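Long-range contact in putative iron-uptake ABC transport system,periplasmic iron-binding protein (Campylobacter jejuni, PDB 3E13), which binds ferric iron and probably delivers it, as a periplasmic solute-binding protein, to an ABC transporter for iron uptake: residues 104-109 with 222-227. Sequence-based numbering, arbitrary orientation.
Sequences RIIAYN and IFPNQD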
ATOM      1  N   ARG A 104       4.294   6.291  -0.974  1.00  8.79           N
ATOM      2  CA  ARG A 104       5.460   5.765  -0.312  1.00  8.69           C
ATOM      3  C   ARG A 104       6.520   6.879  -0.355  1.00  8.23           C
ATOM      4  O   ARG A 104       7.062   7.231  -1.422  1.00  9.05           O
ATOM      5  CB  ARG A 104       5.931   4.462  -0.952  1.00  8.77           C
ATOM      6  CG  ARG A 104       6.892   3.697  -0.060  1.00  9.39           C
ATOM      7  CD  ARG A 104       6.813   2.238  -0.265  1.00  7.17           C
ATOM      8  NE  ARG A 104       7.553   1.467   0.732  1.00  8.70           N
ATOM      9  CZ  ARG A 104       7.124   1.197   1.972  1.00  9.63           C
ATOM     10  NH1 ARG A 104       5.975   1.688   2.388  1.00  9.52           N
ATOM     11  NH2 ARG A 104       7.855   0.484   2.833  1.00 10.69           N
ATOM     12  N   ILE A 105       6.775   7.440   0.820  1.00  8.11           N
ATOM     13  CA  ILE A 105       7.623   8.625   0.948  1.00  8.23           C
ATOM     14  C   ILE A 105       8.867   8.345   1.728  1.00  9.50           C
ATOM     15  O   ILE A 105       9.112   7.195   2.163  1.00 11.23           O
ATOM     16  CB  ILE A 105       6.795   9.806   1.556  1.00  8.35           C
ATOM     17  CG1 ILE A 105       6.170   9.453   2.910  1.00 10.06           C
ATOM     18  CG2 ILE A 105       5.631  10.148   0.554  1.00 10.98           C
ATOM     19  CD1 ILE A 105       7.136   9.353   4.069  1.00  9.14           C
ATOM     20  N   ILE A 106       9.686   9.368   1.914  1.00  8.95           N
ATOM     21  CA  ILE A 106      10.908   9.213   2.723  1.00  9.71           C
ATOM     22  C   ILE A 106      10.694  10.098   3.956  1.00  9.70           C
ATOM     23  O   ILE A 106      10.465  11.308   3.836  1.00  9.34           O
ATOM     24  CB  ILE A 106      12.149   9.627   1.950  1.00  8.96           C
ATOM     25  CG1 ILE A 106      12.354   8.768   0.709  1.00  9.94           C
ATOM     26  CG2 ILE A 106      13.422   9.534   2.848  1.00 10.00           C
ATOM     27  CD1 ILE A 106      13.333   9.376  -0.316  1.00 10.70           C
ATOM     28  N   ALA A 107      10.728   9.492   5.133  1.00  9.10           N
ATOM     29  CA  ALA A 107      10.475  10.224   6.374  1.00  9.71           C
ATOM     30  C   ALA A 107      11.806  10.547   7.056  1.00 10.36           C
ATOM     31  O   ALA A 107      12.739   9.731   7.001  1.00  9.40           O
ATOM     32  CB  ALA A 107       9.542   9.445   7.302  1.00 10.24           C
ATOM     33  N   TYR A 108      11.895  11.748   7.645  1.00  9.53           N
ATOM     34  CA  TYR A 108      13.063  12.147   8.462  1.00 10.80           C
ATOM     35  C   TYR A 108      12.584  12.616   9.843  1.00 10.18           C
ATOM     36  O   TYR A 108      11.389  12.799  10.047  1.00 10.00           O
ATOM     37  CB  TYR A 108      13.890  13.212   7.771  1.00 10.14           C
ATOM     38  CG  TYR A 108      13.150  14.492   7.524  1.00 11.46           C
ATOM     39  CD1 TYR A 108      13.298  15.574   8.371  1.00 12.87           C
ATOM     40  CD2 TYR A 108      12.316  14.627   6.434  1.00 11.20           C
ATOM     41  CE1 TYR A 108      12.610  16.744   8.133  1.00 11.48           C
ATOM     42  CE2 TYR A 108      11.645  15.805   6.189  1.00 10.67           C
ATOM     43  CZ  TYR A 108      11.770  16.845   7.073  1.00 11.47           C
ATOM     44  OH  TYR A 108      11.088  18.053   6.849  1.00 13.42           O
ATOM     45  N   ASN A 109      13.525  12.837  10.761  1.00  9.76           N
ATOM     46  CA  ASN A 109      13.202  13.335  12.096  1.00 10.83           C
ATOM     47  C   ASN A 109      13.226  14.864  12.083  1.00 11.50           C
ATOM     48  O   ASN A 109      14.294  15.496  12.027  1.00 11.89           O
ATOM     49  CB  ASN A 109      14.210  12.777  13.115  1.00 11.26           C
ATOM     50  CG  ASN A 109      13.759  12.953  14.539  1.00 11.00           C
ATOM     51  OD1 ASN A 109      13.836  12.009  15.379  1.00 15.28           O
ATOM     52  ND2 ASN A 109      13.297  14.122  14.847  1.00  8.80           N
ATOM     53  N   ILE A 222       9.415  13.825   3.169  1.00  9.82           N
ATOM     54  CA  ILE A 222       9.864  14.165   1.811  1.00  8.62           C
ATOM     55  C   ILE A 222       8.975  13.438   0.830  1.00  9.90           C
ATOM     56  O   ILE A 222       8.955  12.217   0.822  1.00  9.72           O
ATOM     57  CB  ILE A 222      11.335  13.729   1.613  1.00  8.62           C
ATOM     58  CG1 ILE A 222      12.257  14.435   2.637  1.00 10.12           C
ATOM     59  CG2 ILE A 222      11.791  13.937   0.207  1.00 11.83           C
ATOM     60  CD1 ILE A 222      13.605  13.804   2.843  1.00 11.73           C
ATOM     61  N   PHE A 223       8.260  14.162  -0.006  1.00  9.57           N
ATOM     62  CA  PHE A 223       7.590  13.562  -1.150  1.00 10.14           C
ATOM     63  C   PHE A 223       8.604  13.405  -2.286  1.00  9.87           C
ATOM     64  O   PHE A 223       9.044  14.406  -2.854  1.00 10.02           O
ATOM     65  CB  PHE A 223       6.440  14.467  -1.576  1.00 10.56           C
ATOM     66  CG  PHE A 223       5.301  14.474  -0.589  1.00  9.29           C
ATOM     67  CD1 PHE A 223       5.066  15.562   0.219  1.00 13.18           C
ATOM     68  CD2 PHE A 223       4.450  13.385  -0.510  1.00 10.71           C
ATOM     69  CE1 PHE A 223       4.038  15.539   1.150  1.00 12.52           C
ATOM     70  CE2 PHE A 223       3.398  13.371   0.403  1.00 12.29           C
ATOM     71  CZ  PHE A 223       3.216  14.459   1.230  1.00 12.55           C
ATOM     72  N   PRO A 224       9.071  12.192  -2.591  1.00  8.35           N
ATOM     73  CA  PRO A 224      10.145  12.094  -3.560  1.00  8.74           C
ATOM     74  C   PRO A 224       9.744  12.528  -4.964  1.00  9.26           C
ATOM     75  O   PRO A 224       8.586  12.421  -5.381  1.00 10.11           O
ATOM     76  CB  PRO A 224      10.563  10.611  -3.490  1.00  8.70           C
ATOM     77  CG  PRO A 224      10.112  10.197  -2.107  1.00  8.70           C
ATOM     78  CD  PRO A 224       8.790  10.886  -1.985  1.00  9.15           C
ATOM     79  N   ASN A 225      10.752  12.996  -5.658  1.00  9.44           N
ATOM     80  CA  ASN A 225      10.725  13.266  -7.093  1.00  9.01           C
ATOM     81  C   ASN A 225       9.866  14.454  -7.515  1.00  9.70           C
ATOM     82  O   ASN A 225       9.308  14.453  -8.616  1.00  9.73           O
ATOM     83  CB  ASN A 225      10.372  11.992  -7.871  1.00  9.06           C
ATOM     84  CG  ASN A 225      11.454  10.914  -7.769  1.00 10.54           C
ATOM     85  OD1 ASN A 225      11.651  10.348  -6.712  1.00 10.40           O
ATOM     86  ND2 ASN A 225      12.141  10.624  -8.893  1.00 11.45           N
ATOM     87  N   GLN A 226       9.708  15.416  -6.628  1.00 10.24           N
ATOM     88  CA  GLN A 226       8.905  16.603  -6.915  1.00 10.05           C
ATOM     89  C   GLN A 226       9.449  17.412  -8.071  1.00 11.69           C
ATOM     90  O   GLN A 226       8.673  18.110  -8.737  1.00 11.83           O
ATOM     91  CB  GLN A 226       8.754  17.474  -5.681  1.00 10.60           C
ATOM     92  CG  GLN A 226       7.950  16.862  -4.553  1.00 10.82           C
ATOM     93  CD  GLN A 226       6.638  16.363  -4.995  1.00  9.59           C
ATOM     94  OE1 GLN A 226       5.740  17.187  -5.291  1.00 11.93           O
ATOM     95  NE2 GLN A 226       6.484  15.013  -5.120  1.00 11.18           N
ATOM     96  N   ASP A 227      10.750  17.323  -8.320  1.00 12.26           N
ATOM     97  CA  ASP A 227      11.343  18.092  -9.428  1.00 14.06           C
ATOM     98  C   ASP A 227      11.142  17.419 -10.774  1.00 13.85           C
ATOM     99  O   ASP A 227      11.513  17.993 -11.816  1.00 12.79           O
ATOM    100  CB  ASP A 227      12.841  18.350  -9.203  1.00 16.10           C
ATOM    101  CG  ASP A 227      13.143  19.067  -7.904  1.00 21.26           C
ATOM    102  OD1 ASP A 227      12.489  20.074  -7.636  1.00 24.22           O
ATOM    103  OD2 ASP A 227      14.037  18.658  -7.105  1.00 31.82           O
TER
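Ile106 and Ile222 face each other as a hydrogen-bonded antiparallel pair and illustrate how a strand can hold its neighbour at the very point where that neighbour ends. Two nearly straight backbone bonds join them, the one from Ile222 N to Ile106 O the shorter at 2.8 Å. The two side chains emerge on the same face of the sheet. Followed outward, the Ile222 side chain has its CB 3.4 Å from Ile106 O, with Ile106 CB a little farther off at 4.2 Å. Its CG1, set beside the backbone N and anti to the carbonyl carbon (chi1 -60°), stays beside that oxygen and turns to Tyr108 CD2 at 3.8 Å, and its tip CD1 stays against the same ring atom. Tyr108 crosses this isoleucine at about a right angle. Beyond the pair, the ring of Pro224 takes over: its CG lies 3.8 Å from Ile106 CD1. Ile105 CG2 runs alongside Phe223, 3.6 Å from CD2, and the Phe223 ring also stacks with Phe291. In the mixed sheet of this periplasmic binding protein, strand 97-109 lies between strand 193-197, to which the backbones of Ile105 and Ala107 bond, and strand 219-222, to which Ile106 and Tyr108 bond, while Arg104, nearer the iron site, points away from the loop, forms a salt bridge with Asp179 and passes its side chain close to the iron ligand Tyr143.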